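PDB 4WY8: esterase from Rhizomucor miehei CAU432, which hydrolyses carboxylic ester bonds as a carboxylesterase of the alpha/beta-hydrolase fold. Local coordinates for residues L190-T195 / H291-L296; T195-E200 / P239-I244; D202-F207 / A260-E265; V255-A260 / A283-G288. All blocks are in the same frame, centred on the assembly; numbering follows the deposited sequence.

Contact 1 of 4, residues L190-T195 / H291-L296; sequences LIYPVT and HGIFNL
Y192, just past the end of strand 188-191, and H291 bring the two backbones closest, their CA atoms 7.2 Å apart, while G292 to N295 fold into a type I beta turn around the tyrosine's far end. Over one face of the Y192 ring sits the H291 imidazole in a face-to-face stack, centroids 4.0 Å apart and planes tilted by 30°, with H291 CE1 3.3 Å from Y192 CD1. Over the centre of the opposite face comes the CG2 methyl of I191, which also meets F294 CE2 at 3.7 Å. In alpha/beta hydrolases the catalytic histidine sits on a loop after the last strand of the sheet, and H291 fits that place: its NE2 is hydrogen-bonded to S164 OG and its ND1 to D261 OD2, consistent with a Ser-His-Asp triad. Y192 CG stands between its own backbone N and carbonyl carbon (chi1 42°), which sends the phenol across into the turn. There F294 N donates to Y192 OH at 3.3 Å (155° at the hydrogen), and the same oxygen lies at the edge of the F294 ring, 3.4 Å from F294 CD2. Helix 301-322 packs on F294 through I306 and L307.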
loop_
_atom_site.group_PDB
_atom_site.type_symbol
_atom_site.label_atom_id
_atom_site.label_comp_id
_atom_site.label_asym_id
_atom_site.label_seq_id
_atom_site.Cartn_x
_atom_site.Cartn_y
_atom_site.Cartn_z
ATOM N N LEU A 190 -9.216 4.539 -6.591
ATOM C CA LEU A 190 -10.103 3.444 -6.995
ATOM C C LEU A 190 -9.926 2.223 -6.087
ATOM O O LEU A 190 -8.911 1.530 -6.133
ATOM C CB LEU A 190 -9.857 3.043 -8.457
ATOM C CG LEU A 190 -9.759 4.123 -9.541
ATOM C CD1 LEU A 190 -9.577 3.465 -10.916
ATOM C CD2 LEU A 190 -10.965 5.044 -9.547
ATOM N N ILE A 191 -10.914 1.988 -5.238
ATOM C CA ILE A 191 -10.870 0.885 -4.296
ATOM C C ILE A 191 -11.664 -0.284 -4.832
ATOM O O ILE A 191 -12.882 -0.190 -4.983
ATOM C CB ILE A 191 -11.431 1.290 -2.933
ATOM C CG1 ILE A 191 -10.710 2.538 -2.421
ATOM C CG2 ILE A 191 -11.314 0.137 -1.942
ATOM C CD1 ILE A 191 -11.339 3.125 -1.166
ATOM N N TYR A 192 -10.958 -1.387 -5.064
ATOM C CA TYR A 192 -11.436 -2.559 -5.800
ATOM C C TYR A 192 -12.597 -2.245 -6.740
ATOM O O TYR A 192 -13.735 -2.645 -6.504
ATOM C CB TYR A 192 -11.797 -3.714 -4.823
ATOM C CG TYR A 192 -12.561 -3.378 -3.529
ATOM C CD1 TYR A 192 -13.743 -2.654 -3.554
ATOM C CD2 TYR A 192 -12.112 -3.850 -2.288
ATOM C CE1 TYR A 192 -14.454 -2.371 -2.379
ATOM C CE2 TYR A 192 -12.809 -3.569 -1.097
ATOM C CZ TYR A 192 -13.983 -2.838 -1.149
ATOM O OH TYR A 192 -14.693 -2.568 0.026
ATOM N N PRO A 193 -12.298 -1.507 -7.826
ATOM C CA PRO A 193 -13.345 -1.035 -8.752
ATOM C C PRO A 193 -13.935 -2.105 -9.668
ATOM O O PRO A 193 -13.269 -3.110 -9.925
ATOM C CB PRO A 193 -12.613 0.039 -9.593
ATOM C CG PRO A 193 -11.191 -0.410 -9.597
ATOM C CD PRO A 193 -10.960 -1.020 -8.213
ATOM N N VAL A 194 -15.174 -1.885 -10.118
ATOM C CA VAL A 194 -15.727 -2.594 -11.258
ATOM C C VAL A 194 -15.240 -1.881 -12.518
ATOM O O VAL A 194 -15.411 -0.666 -12.640
ATOM C CB VAL A 194 -17.283 -2.605 -11.251
ATOM C CG1 VAL A 194 -17.820 -3.519 -12.364
ATOM C CG2 VAL A 194 -17.811 -3.012 -9.899
ATOM N N THR A 195 -14.588 -2.604 -13.427
ATOM C CA THR A 195 -14.088 -1.986 -14.655
ATOM C C THR A 195 -14.488 -2.744 -15.918
ATOM O O THR A 195 -14.177 -2.296 -17.020
ATOM C CB THR A 195 -12.557 -1.874 -14.685
ATOM O OG1 THR A 195 -11.983 -3.185 -14.764
ATOM C CG2 THR A 195 -12.030 -1.137 -13.474
ATOM N N HIS A 291 -13.502 -8.439 -0.886
ATOM C CA HIS A 291 -14.319 -7.316 -1.265
ATOM C C HIS A 291 -15.337 -6.982 -0.166
ATOM O O HIS A 291 -15.895 -7.879 0.462
ATOM C CB HIS A 291 -15.023 -7.642 -2.585
ATOM C CG HIS A 291 -15.611 -6.455 -3.279
ATOM N ND1 HIS A 291 -15.032 -5.889 -4.401
ATOM C CD2 HIS A 291 -16.755 -5.762 -3.060
ATOM C CE1 HIS A 291 -15.778 -4.882 -4.818
ATOM N NE2 HIS A 291 -16.830 -4.781 -4.020
ATOM N N GLY A 292 -15.592 -5.692 0.034
ATOM C CA GLY A 292 -16.692 -5.237 0.869
ATOM C C GLY A 292 -16.350 -4.753 2.270
ATOM O O GLY A 292 -17.248 -4.491 3.089
ATOM N N ILE A 293 -15.069 -4.553 2.545
ATOM C CA ILE A 293 -14.707 -4.146 3.887
ATOM C C ILE A 293 -15.073 -2.687 4.171
ATOM O O ILE A 293 -15.094 -2.276 5.330
ATOM C CB ILE A 293 -13.221 -4.408 4.165
ATOM C CG1 ILE A 293 -12.310 -3.711 3.162
ATOM C CG2 ILE A 293 -12.961 -5.917 4.097
ATOM C CD1 ILE A 293 -10.840 -4.062 3.411
ATOM N N PHE A 294 -15.387 -1.909 3.137
ATOM C CA PHE A 294 -15.687 -0.488 3.348
ATOM C C PHE A 294 -17.174 -0.108 3.330
ATOM O O PHE A 294 -17.512 1.091 3.399
ATOM C CB PHE A 294 -14.931 0.360 2.317
ATOM C CG PHE A 294 -13.447 0.320 2.501
ATOM C CD1 PHE A 294 -12.869 0.892 3.627
ATOM C CD2 PHE A 294 -12.630 -0.304 1.568
ATOM C CE1 PHE A 294 -11.490 0.848 3.816
ATOM C CE2 PHE A 294 -11.249 -0.354 1.744
ATOM C CZ PHE A 294 -10.680 0.226 2.866
ATOM N N ASN A 295 -18.061 -1.102 3.274
ATOM C CA ASN A 295 -19.508 -0.836 3.340
ATOM C C ASN A 295 -20.211 -1.513 4.514
ATOM O O ASN A 295 -21.372 -1.924 4.400
ATOM C CB ASN A 295 -20.185 -1.283 2.040
ATOM C CG ASN A 295 -19.977 -2.771 1.747
ATOM O OD1 ASN A 295 -19.056 -3.148 1.020
ATOM N ND2 ASN A 295 -20.865 -3.614 2.272
ATOM N N LEU A 296 -19.513 -1.621 5.639
ATOM C CA LEU A 296 -20.044 -2.320 6.805
ATOM C C LEU A 296 -20.116 -1.389 8.021
ATOM O O LEU A 296 -19.618 -0.244 7.991
ATOM C CB LEU A 296 -19.186 -3.546 7.112
ATOM C CG LEU A 296 -19.002 -4.501 5.914
ATOM C CD1 LEU A 296 -18.041 -5.626 6.249
ATOM C CD2 LEU A 296 -20.336 -5.078 5.397
#

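Contact 2 of 4, residues T195-E200 / P239-I244; sequences TDDNFE and PLKASI
The loop after strand 188-191 meets the 3-10 segment 239-241 at T195 and L240, whose CA atoms are 5.3 Å apart, and one backbone bond joins them: L240 N donates to T195 O at 3.0 Å. Beside it the T195 side chain leans on L240, with T195 OG1 3.7 Å from L240 CB. L240 CD2 reaches on to D196, 3.7 Å from D196 CB. These are two excursions from the alpha/beta-hydrolase core, joined where helix 264-276 packs on T195 and L240 and helix 165-179 on P239. Farther out K241 NZ is shared by two carboxylate oxygens in a salt-bridge network. It lies 2.8 Å from D196 OD1 and 2.7 Å from D197 OD1, approaching each oxygen on the syn side but 21° and 34° out of the respective carboxylate planes. Beyond CG the lysine chain is extended until its last torsion, where a bend (chi4 -54°) brings the ammonium to both. D196 OD1 also accepts a weak bond from D197 N.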
loop_
_atom_site.group_PDB
_atom_site.type_symbol
_atom_site.label_atom_id
_atom_site.label_comp_id
_atom_site.label_asym_id
_atom_site.label_seq_id
_atom_site.Cartn_x
_atom_site.Cartn_y
_atom_site.Cartn_z
ATOM N N THR A 195 -14.588 -2.604 -13.427
ATOM C CA THR A 195 -14.088 -1.986 -14.655
ATOM C C THR A 195 -14.488 -2.744 -15.918
ATOM O O THR A 195 -14.177 -2.296 -17.020
ATOM C CB THR A 195 -12.557 -1.874 -14.685
ATOM O OG1 THR A 195 -11.983 -3.185 -14.764
ATOM C CG2 THR A 195 -12.030 -1.137 -13.474
ATOM N N ASP A 196 -15.121 -3.906 -15.774
ATOM C CA ASP A 196 -15.474 -4.695 -16.946
ATOM C C ASP A 196 -16.680 -5.584 -16.656
ATOM O O ASP A 196 -17.209 -5.597 -15.530
ATOM C CB ASP A 196 -14.269 -5.529 -17.427
ATOM C CG ASP A 196 -14.312 -5.818 -18.941
ATOM O OD1 ASP A 196 -15.088 -5.142 -19.657
ATOM O OD2 ASP A 196 -13.520 -6.660 -19.434
ATOM N N ASP A 197 -17.152 -6.277 -17.694
ATOM C CA ASP A 197 -18.295 -7.164 -17.557
ATOM C C ASP A 197 -17.932 -8.578 -17.999
ATOM O O ASP A 197 -18.785 -9.338 -18.446
ATOM C CB ASP A 197 -19.494 -6.639 -18.355
ATOM C CG ASP A 197 -19.311 -6.787 -19.879
ATOM O OD1 ASP A 197 -18.157 -6.809 -20.370
ATOM O OD2 ASP A 197 -20.337 -6.895 -20.585
ATOM N N ASN A 198 -16.659 -8.927 -17.957
ATOM C CA ASN A 198 -16.342 -10.317 -18.213
ATOM C C ASN A 198 -16.423 -11.094 -16.899
ATOM O O ASN A 198 -15.592 -10.906 -15.993
ATOM C CB ASN A 198 -14.973 -10.468 -18.859
ATOM C CG ASN A 198 -14.635 -11.919 -19.149
ATOM O OD1 ASN A 198 -15.430 -12.824 -18.866
ATOM N ND2 ASN A 198 -13.448 -12.152 -19.695
ATOM N N PHE A 199 -17.425 -11.969 -16.804
ATOM C CA PHE A 199 -17.675 -12.699 -15.567
ATOM C C PHE A 199 -16.963 -14.034 -15.539
ATOM O O PHE A 199 -17.319 -14.922 -14.751
ATOM C CB PHE A 199 -19.175 -12.916 -15.351
ATOM C CG PHE A 199 -19.976 -11.661 -15.440
ATOM C CD1 PHE A 199 -19.723 -10.606 -14.571
ATOM C CD2 PHE A 199 -21.029 -11.556 -16.334
ATOM C CE1 PHE A 199 -20.465 -9.442 -14.630
ATOM C CE2 PHE A 199 -21.787 -10.397 -16.405
ATOM C CZ PHE A 199 -21.508 -9.334 -15.548
ATOM N N GLU A 200 -15.986 -14.198 -16.422
ATOM C CA GLU A 200 -15.183 -15.413 -16.419
ATOM C C GLU A 200 -13.674 -15.148 -16.414
ATOM O O GLU A 200 -12.908 -15.945 -16.954
ATOM C CB GLU A 200 -15.561 -16.280 -17.608
ATOM C CG GLU A 200 -17.022 -16.713 -17.597
ATOM C CD GLU A 200 -17.250 -17.940 -16.718
ATOM O OE1 GLU A 200 -16.255 -18.478 -16.178
ATOM O OE2 GLU A 200 -18.422 -18.367 -16.562
ATOM N N PRO A 239 -14.802 0.851 -18.150
ATOM C CA PRO A 239 -13.629 1.617 -18.584
ATOM C C PRO A 239 -12.446 0.746 -18.998
ATOM O O PRO A 239 -11.527 1.267 -19.624
ATOM C CB PRO A 239 -13.277 2.456 -17.347
ATOM C CG PRO A 239 -13.945 1.735 -16.175
ATOM C CD PRO A 239 -15.194 1.140 -16.758
ATOM N N LEU A 240 -12.460 -0.545 -18.684
ATOM C CA LEU A 240 -11.381 -1.436 -19.132
ATOM C C LEU A 240 -11.384 -1.646 -20.644
ATOM O O LEU A 240 -10.353 -1.993 -21.240
ATOM C CB LEU A 240 -11.485 -2.786 -18.438
ATOM C CG LEU A 240 -10.376 -3.813 -18.697
ATOM C CD1 LEU A 240 -8.972 -3.262 -18.369
ATOM C CD2 LEU A 240 -10.676 -5.091 -17.931
ATOM N N LYS A 241 -12.538 -1.432 -21.266
ATOM C CA LYS A 241 -12.663 -1.590 -22.717
ATOM C C LYS A 241 -12.107 -0.357 -23.448
ATOM O O LYS A 241 -12.021 -0.344 -24.675
ATOM C CB LYS A 241 -14.135 -1.799 -23.116
ATOM C CG LYS A 241 -14.870 -2.961 -22.425
ATOM C CD LYS A 241 -16.288 -3.120 -23.037
ATOM C CE LYS A 241 -17.172 -4.087 -22.239
ATOM N NZ LYS A 241 -16.531 -5.421 -22.055
ATOM N N ALA A 242 -11.750 0.688 -22.700
ATOM C CA ALA A 242 -11.215 1.899 -23.324
ATOM C C ALA A 242 -9.871 1.627 -23.988
ATOM O O ALA A 242 -9.114 0.754 -23.560
ATOM C CB ALA A 242 -11.071 3.019 -22.294
ATOM N N SER A 243 -9.575 2.383 -25.036
ATOM C CA SER A 243 -8.256 2.304 -25.656
ATOM C C SER A 243 -7.255 3.092 -24.818
ATOM O O SER A 243 -7.645 3.949 -24.012
ATOM C CB SER A 243 -8.296 2.872 -27.063
ATOM O OG SER A 243 -8.477 4.273 -26.969
ATOM N N ILE A 244 -5.975 2.830 -25.041
ATOM C CA ILE A 244 -4.908 3.535 -24.353
ATOM C C ILE A 244 -5.020 5.045 -24.578
ATOM O O ILE A 244 -4.885 5.841 -23.636
ATOM C CB ILE A 244 -3.537 3.026 -24.837
ATOM C CG1 ILE A 244 -3.452 1.511 -24.650
ATOM C CG2 ILE A 244 -2.409 3.719 -24.104
ATOM C CD1 ILE A 244 -3.791 1.066 -23.216
#

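Contact 3 of 4, residues D202-F207 / A260-E265; sequences DSYKQF and ADVLRE
With chi1 at 59°, S203 places its OG between its own backbone N and carbonyl carbon, facing the start of helix 264-276, while F207, its CG beside the backbone N and anti to the carbonyl carbon, lays its ring against the chain at A260 and D261. S203 OG donates to V262 O in the turn at 2.6 Å, coming from well above the carbonyl plane, and accepts from E265 N in the helix that follows at 3.2 Å, along a nearly straight line (168°). V262 packs on both aromatic residues: its CB sits over a face of the Y204 ring, 3.8 Å from the centroid in a CH-pi contact, and its CG1 lies against F207 CB and the F207 carbonyl. A260 CA makes a second CH-pi contact, 3.7 Å from the F207 centroid, and D261 N shares that face; Q206 CG lies over the opposite one. R264 NH1 comes to the edge of the F207 ring, the guanidinium and ring planes 83° apart, and is held by E259 O, while R264 NE makes a salt bridge with E265 OE2, which lies in the guanidinium plane. D261 OD1 accepts a capping bond from L263 N at 3.0 Å; its other oxygen faces H291. The arrangement is consistent with the loop after a core strand that carries the catalytic acid in alpha/beta hydrolases, D261 being the probable acid.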
loop_
_atom_site.group_PDB
_atom_site.type_symbol
_atom_site.label_atom_id
_atom_site.label_comp_id
_atom_site.label_asym_id
_atom_site.label_seq_id
_atom_site.Cartn_x
_atom_site.Cartn_y
_atom_site.Cartn_z
ATOM N N ASP A 202 -10.082 -15.022 -14.386
ATOM C CA ASP A 202 -9.585 -16.012 -13.430
ATOM C C ASP A 202 -10.019 -15.746 -11.986
ATOM O O ASP A 202 -10.296 -16.697 -11.242
ATOM C CB ASP A 202 -8.062 -16.104 -13.490
ATOM C CG ASP A 202 -7.577 -16.889 -14.686
ATOM O OD1 ASP A 202 -8.427 -17.268 -15.534
ATOM O OD2 ASP A 202 -6.348 -17.128 -14.772
ATOM N N SER A 203 -10.077 -14.472 -11.587
ATOM C CA SER A 203 -10.469 -14.146 -10.223
ATOM C C SER A 203 -11.953 -14.409 -10.065
ATOM O O SER A 203 -12.400 -14.835 -8.995
ATOM C CB SER A 203 -10.128 -12.689 -9.862
ATOM O OG SER A 203 -10.757 -11.745 -10.710
ATOM N N TYR A 204 -12.728 -14.149 -11.119
ATOM C CA TYR A 204 -14.165 -14.477 -11.113
ATOM C C TYR A 204 -14.395 -15.981 -10.917
ATOM O O TYR A 204 -15.311 -16.384 -10.190
ATOM C CB TYR A 204 -14.850 -14.016 -12.407
ATOM C CG TYR A 204 -15.669 -12.745 -12.281
ATOM C CD1 TYR A 204 -16.930 -12.766 -11.689
ATOM C CD2 TYR A 204 -15.177 -11.515 -12.759
ATOM C CE1 TYR A 204 -17.689 -11.592 -11.571
ATOM C CE2 TYR A 204 -15.920 -10.357 -12.655
ATOM C CZ TYR A 204 -17.173 -10.401 -12.062
ATOM O OH TYR A 204 -17.916 -9.253 -11.962
ATOM N N LYS A 205 -13.606 -16.803 -11.612
ATOM C CA LYS A 205 -13.660 -18.262 -11.445
ATOM C C LYS A 205 -13.255 -18.708 -10.049
ATOM O O LYS A 205 -13.926 -19.535 -9.419
ATOM C CB LYS A 205 -12.753 -18.959 -12.462
ATOM C CG LYS A 205 -13.207 -18.769 -13.888
ATOM C CD LYS A 205 -12.233 -19.389 -14.878
ATOM C CE LYS A 205 -12.988 -19.841 -16.103
ATOM N NZ LYS A 205 -12.126 -19.777 -17.306
ATOM N N GLN A 206 -12.136 -18.175 -9.572
ATOM C CA GLN A 206 -11.595 -18.635 -8.304
ATOM C C GLN A 206 -12.451 -18.207 -7.114
ATOM O O GLN A 206 -12.577 -18.947 -6.132
ATOM C CB GLN A 206 -10.161 -18.136 -8.120
ATOM C CG GLN A 206 -9.524 -18.747 -6.899
ATOM C CD GLN A 206 -8.066 -18.391 -6.758
ATOM O OE1 GLN A 206 -7.492 -17.729 -7.618
ATOM N NE2 GLN A 206 -7.452 -18.847 -5.673
ATOM N N PHE A 207 -13.061 -17.027 -7.199
ATOM C CA PHE A 207 -13.777 -16.507 -6.045
ATOM C C PHE A 207 -15.267 -16.366 -6.309
ATOM O O PHE A 207 -15.962 -15.612 -5.626
ATOM C CB PHE A 207 -13.172 -15.169 -5.633
ATOM C CG PHE A 207 -11.678 -15.232 -5.434
ATOM C CD1 PHE A 207 -11.142 -15.925 -4.360
ATOM C CD2 PHE A 207 -10.815 -14.611 -6.330
ATOM C CE1 PHE A 207 -9.766 -16.001 -4.171
ATOM C CE2 PHE A 207 -9.430 -14.664 -6.153
ATOM C CZ PHE A 207 -8.904 -15.372 -5.072
ATOM N N ALA A 260 -8.585 -11.727 -2.568
ATOM C CA ALA A 260 -9.684 -12.690 -2.745
ATOM C C ALA A 260 -10.965 -11.994 -3.188
ATOM O O ALA A 260 -11.865 -11.798 -2.386
ATOM C CB ALA A 260 -9.917 -13.475 -1.469
ATOM N N ASP A 261 -11.036 -11.615 -4.465
ATOM C CA ASP A 261 -12.111 -10.756 -4.983
ATOM C C ASP A 261 -12.317 -11.098 -6.446
ATOM O O ASP A 261 -11.334 -11.203 -7.201
ATOM C CB ASP A 261 -11.743 -9.266 -4.815
ATOM C CG ASP A 261 -12.853 -8.292 -5.295
ATOM O OD1 ASP A 261 -13.963 -8.719 -5.727
ATOM O OD2 ASP A 261 -12.619 -7.057 -5.186
ATOM N N VAL A 262 -13.577 -11.281 -6.850
ATOM C CA VAL A 262 -13.865 -11.578 -8.255
ATOM C C VAL A 262 -13.409 -10.435 -9.167
ATOM O O VAL A 262 -13.043 -10.671 -10.318
ATOM C CB VAL A 262 -15.373 -11.843 -8.508
ATOM C CG1 VAL A 262 -15.802 -13.130 -7.835
ATOM C CG2 VAL A 262 -16.231 -10.648 -8.053
ATOM N N LEU A 263 -13.371 -9.216 -8.635
ATOM C CA LEU A 263 -13.014 -8.035 -9.432
ATOM C C LEU A 263 -11.518 -7.783 -9.483
ATOM O O LEU A 263 -11.073 -6.764 -10.023
ATOM C CB LEU A 263 -13.706 -6.776 -8.866
ATOM C CG LEU A 263 -15.235 -6.808 -8.797
ATOM C CD1 LEU A 263 -15.748 -5.509 -8.231
ATOM C CD2 LEU A 263 -15.812 -7.067 -10.208
ATOM N N ARG A 264 -10.732 -8.665 -8.874
ATOM C CA ARG A 264 -9.297 -8.413 -8.765
ATOM C C ARG A 264 -8.617 -8.216 -10.109
ATOM O O ARG A 264 -7.896 -7.215 -10.333
ATOM C CB ARG A 264 -8.610 -9.554 -8.039
ATOM C CG ARG A 264 -7.108 -9.329 -7.896
ATOM C CD ARG A 264 -6.430 -10.518 -7.254
ATOM N NE ARG A 264 -6.238 -11.607 -8.197
ATOM C CZ ARG A 264 -6.099 -12.878 -7.841
ATOM N NH1 ARG A 264 -6.160 -13.205 -6.557
ATOM N NH2 ARG A 264 -5.912 -13.817 -8.763
ATOM N N GLU A 265 -8.850 -9.166 -11.014
ATOM C CA GLU A 265 -8.133 -9.149 -12.295
ATOM C C GLU A 265 -8.457 -7.937 -13.161
ATOM O O GLU A 265 -7.546 -7.353 -13.733
ATOM C CB GLU A 265 -8.394 -10.449 -13.042
ATOM C CG GLU A 265 -7.639 -11.597 -12.394
ATOM C CD GLU A 265 -6.154 -11.271 -12.233
ATOM O OE1 GLU A 265 -5.537 -10.866 -13.241
ATOM O OE2 GLU A 265 -5.599 -11.368 -11.106
#

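Contact 4 of 4, residues V255-A260 / A283-G288; sequences VITAEA and AVRYLG
Strands 253-258 and 281-286 are the parallel pair of a beta-alpha-beta unit, connected by helix 264-276, at the edge of the alpha/beta-hydrolase sheet. The axes of 255-258 and 283-286 lie at 23° and come within 4.7 Å. The ladder zips in register from V255 with A283 to A258 with Y286: V284 N donates to V255 O, T257 N to V284 O and Y286 N to T257 O, and E259 N still reaches Y286 O as the chain turns a corner. On one face I256 and V284 lie side by side, CG1 of I256 3.7 Å from CG2 of V284, while I256 CG2 touches Y286 CD1 at 3.9 Å; helix 301-322 packs on this side, and its H309 is hydrogen-bonded to Y286 OH. On the other face T257 OG1 rests 3.4 Å from R285 CB, and E268 of the connecting helix takes both the T257 hydroxyl and R285 NE. Residues V284 to Y286 also pair antiparallel with a strand of the second subunit, so the sheet continues through the dimer. E259, with CG anti to its backbone N (chi1 -179°) and the chain extended, spans to the other segment. Its OE2 forms a salt bridge with R272 of the second subunit and accepts from a water that in turn accepts from R285 NH1 at 2.7 Å. Its OE1 receives G288 N at 2.9 Å, nearly in line with the C-O bond.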
loop_
_atom_site.group_PDB
_atom_site.type_symbol
_atom_site.label_atom_id
_atom_site.label_comp_id
_atom_site.label_asym_id
_atom_site.label_seq_id
_atom_site.Cartn_x
_atom_site.Cartn_y
_atom_site.Cartn_z
ATOM N N VAL A 255 -4.923 2.766 -7.318
ATOM C CA VAL A 255 -5.820 1.652 -7.582
ATOM C C VAL A 255 -5.509 0.555 -6.576
ATOM O O VAL A 255 -4.377 0.037 -6.523
ATOM C CB VAL A 255 -5.667 1.124 -9.027
ATOM C CG1 VAL A 255 -6.703 0.008 -9.333
ATOM C CG2 VAL A 255 -5.838 2.266 -10.004
ATOM N N ILE A 256 -6.496 0.243 -5.743
ATOM C CA ILE A 256 -6.316 -0.750 -4.684
ATOM C C ILE A 256 -7.176 -1.968 -4.959
ATOM O O ILE A 256 -8.393 -1.842 -5.145
ATOM C CB ILE A 256 -6.657 -0.154 -3.297
ATOM C CG1 ILE A 256 -5.651 0.936 -2.936
ATOM C CG2 ILE A 256 -6.594 -1.221 -2.207
ATOM C CD1 ILE A 256 -6.170 1.859 -1.870
ATOM N N THR A 257 -6.562 -3.146 -4.994
ATOM C CA THR A 257 -7.338 -4.369 -5.244
ATOM C C THR A 257 -7.217 -5.345 -4.069
ATOM O O THR A 257 -6.252 -5.279 -3.264
ATOM C CB THR A 257 -6.884 -5.107 -6.542
ATOM O OG1 THR A 257 -5.483 -5.414 -6.474
ATOM C CG2 THR A 257 -7.175 -4.255 -7.788
ATOM N N ALA A 258 -8.209 -6.233 -3.964
ATOM C CA ALA A 258 -8.216 -7.265 -2.937
ATOM C C ALA A 258 -7.784 -8.590 -3.535
ATOM O O ALA A 258 -8.201 -8.948 -4.645
ATOM C CB ALA A 258 -9.618 -7.390 -2.299
ATOM N N GLU A 259 -6.974 -9.335 -2.790
ATOM C CA GLU A 259 -6.503 -10.628 -3.270
ATOM C C GLU A 259 -7.655 -11.613 -3.510
ATOM O O GLU A 259 -7.692 -12.274 -4.541
ATOM C CB GLU A 259 -5.507 -11.237 -2.295
ATOM C CG GLU A 259 -4.960 -12.576 -2.769
ATOM C CD GLU A 259 -4.103 -13.251 -1.715
ATOM O OE1 GLU A 259 -4.356 -13.004 -0.513
ATOM O OE2 GLU A 259 -3.205 -14.047 -2.086
ATOM N N ALA A 260 -8.585 -11.727 -2.568
ATOM C CA ALA A 260 -9.684 -12.690 -2.745
ATOM C C ALA A 260 -10.965 -11.994 -3.188
ATOM O O ALA A 260 -11.865 -11.798 -2.386
ATOM C CB ALA A 260 -9.917 -13.475 -1.469
ATOM N N ALA A 283 -0.570 1.183 -8.059
ATOM C CA ALA A 283 -1.492 0.029 -8.032
ATOM C C ALA A 283 -0.992 -0.994 -7.034
ATOM O O ALA A 283 0.160 -1.429 -7.087
ATOM C CB ALA A 283 -1.639 -0.609 -9.423
ATOM N N VAL A 284 -1.843 -1.342 -6.085
ATOM C CA VAL A 284 -1.430 -2.228 -5.003
ATOM C C VAL A 284 -2.500 -3.259 -4.728
ATOM O O VAL A 284 -3.684 -2.942 -4.694
ATOM C CB VAL A 284 -1.125 -1.424 -3.716
ATOM C CG1 VAL A 284 -0.026 -0.439 -3.977
ATOM C CG2 VAL A 284 -2.336 -0.639 -3.297
ATOM N N ARG A 285 -2.085 -4.502 -4.545
ATOM C CA ARG A 285 -2.992 -5.575 -4.149
ATOM C C ARG A 285 -2.788 -5.871 -2.664
ATOM O O ARG A 285 -1.659 -6.106 -2.244
ATOM C CB ARG A 285 -2.726 -6.833 -4.979
ATOM C CG ARG A 285 -3.539 -8.044 -4.530
ATOM C CD ARG A 285 -2.936 -9.331 -5.062
ATOM N NE ARG A 285 -2.990 -9.404 -6.523
ATOM C CZ ARG A 285 -2.764 -10.517 -7.217
ATOM N NH1 ARG A 285 -2.469 -11.638 -6.573
ATOM N NH2 ARG A 285 -2.828 -10.509 -8.548
ATOM N N TYR A 286 -3.847 -5.803 -1.860
ATOM C CA TYR A 286 -3.719 -6.170 -0.451
ATOM C C TYR A 286 -3.996 -7.644 -0.267
ATOM O O TYR A 286 -5.017 -8.155 -0.751
ATOM C CB TYR A 286 -4.656 -5.339 0.418
ATOM C CG TYR A 286 -4.031 -4.032 0.875
ATOM C CD1 TYR A 286 -3.890 -2.954 -0.003
ATOM C CD2 TYR A 286 -3.603 -3.869 2.188
ATOM C CE1 TYR A 286 -3.302 -1.752 0.414
ATOM C CE2 TYR A 286 -3.035 -2.670 2.616
ATOM C CZ TYR A 286 -2.893 -1.622 1.723
ATOM O OH TYR A 286 -2.340 -0.444 2.155
ATOM N N LEU A 287 -3.101 -8.331 0.438
ATOM C CA LEU A 287 -3.267 -9.766 0.621
ATOM C C LEU A 287 -4.173 -10.094 1.801
ATOM O O LEU A 287 -4.280 -9.316 2.764
ATOM C CB LEU A 287 -1.920 -10.450 0.800
ATOM C CG LEU A 287 -1.316 -10.998 -0.502
ATOM C CD1 LEU A 287 -0.806 -9.886 -1.433
ATOM C CD2 LEU A 287 -0.212 -11.983 -0.184
ATOM N N GLY A 288 -4.871 -11.222 1.671
ATOM C CA GLY A 288 -5.713 -11.761 2.719
ATOM C C GLY A 288 -7.041 -11.065 2.961
ATOM O O GLY A 288 -7.688 -11.323 3.978
HETATM O O HOH W 1 -1.536 -12.459 -4.184
#

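Following the chain, strand 188-191 opens contact 1, whose loop closes at 291-296 after 95 intervening residues, so the other three contacts fall within its span. Contact 2 begins at once, sharing T195, and closes at 239-244, joining the loop after strand 188-191 to the segment leading to helix 244-247. Contact 3 starts inside that loop at 202-207 but ends beyond it at 260-265, so the two cross. Contact 4 opens at 255-260, sharing A260 with contact 3, and closes at 283-288, crossing contact 3 but following contact 2. Strands 188-191 and 253-258 are sheet neighbours, linking contacts 1 and 4 by backbone bonds, while H291 and D261 join contacts 1 and 3 at the probable active site.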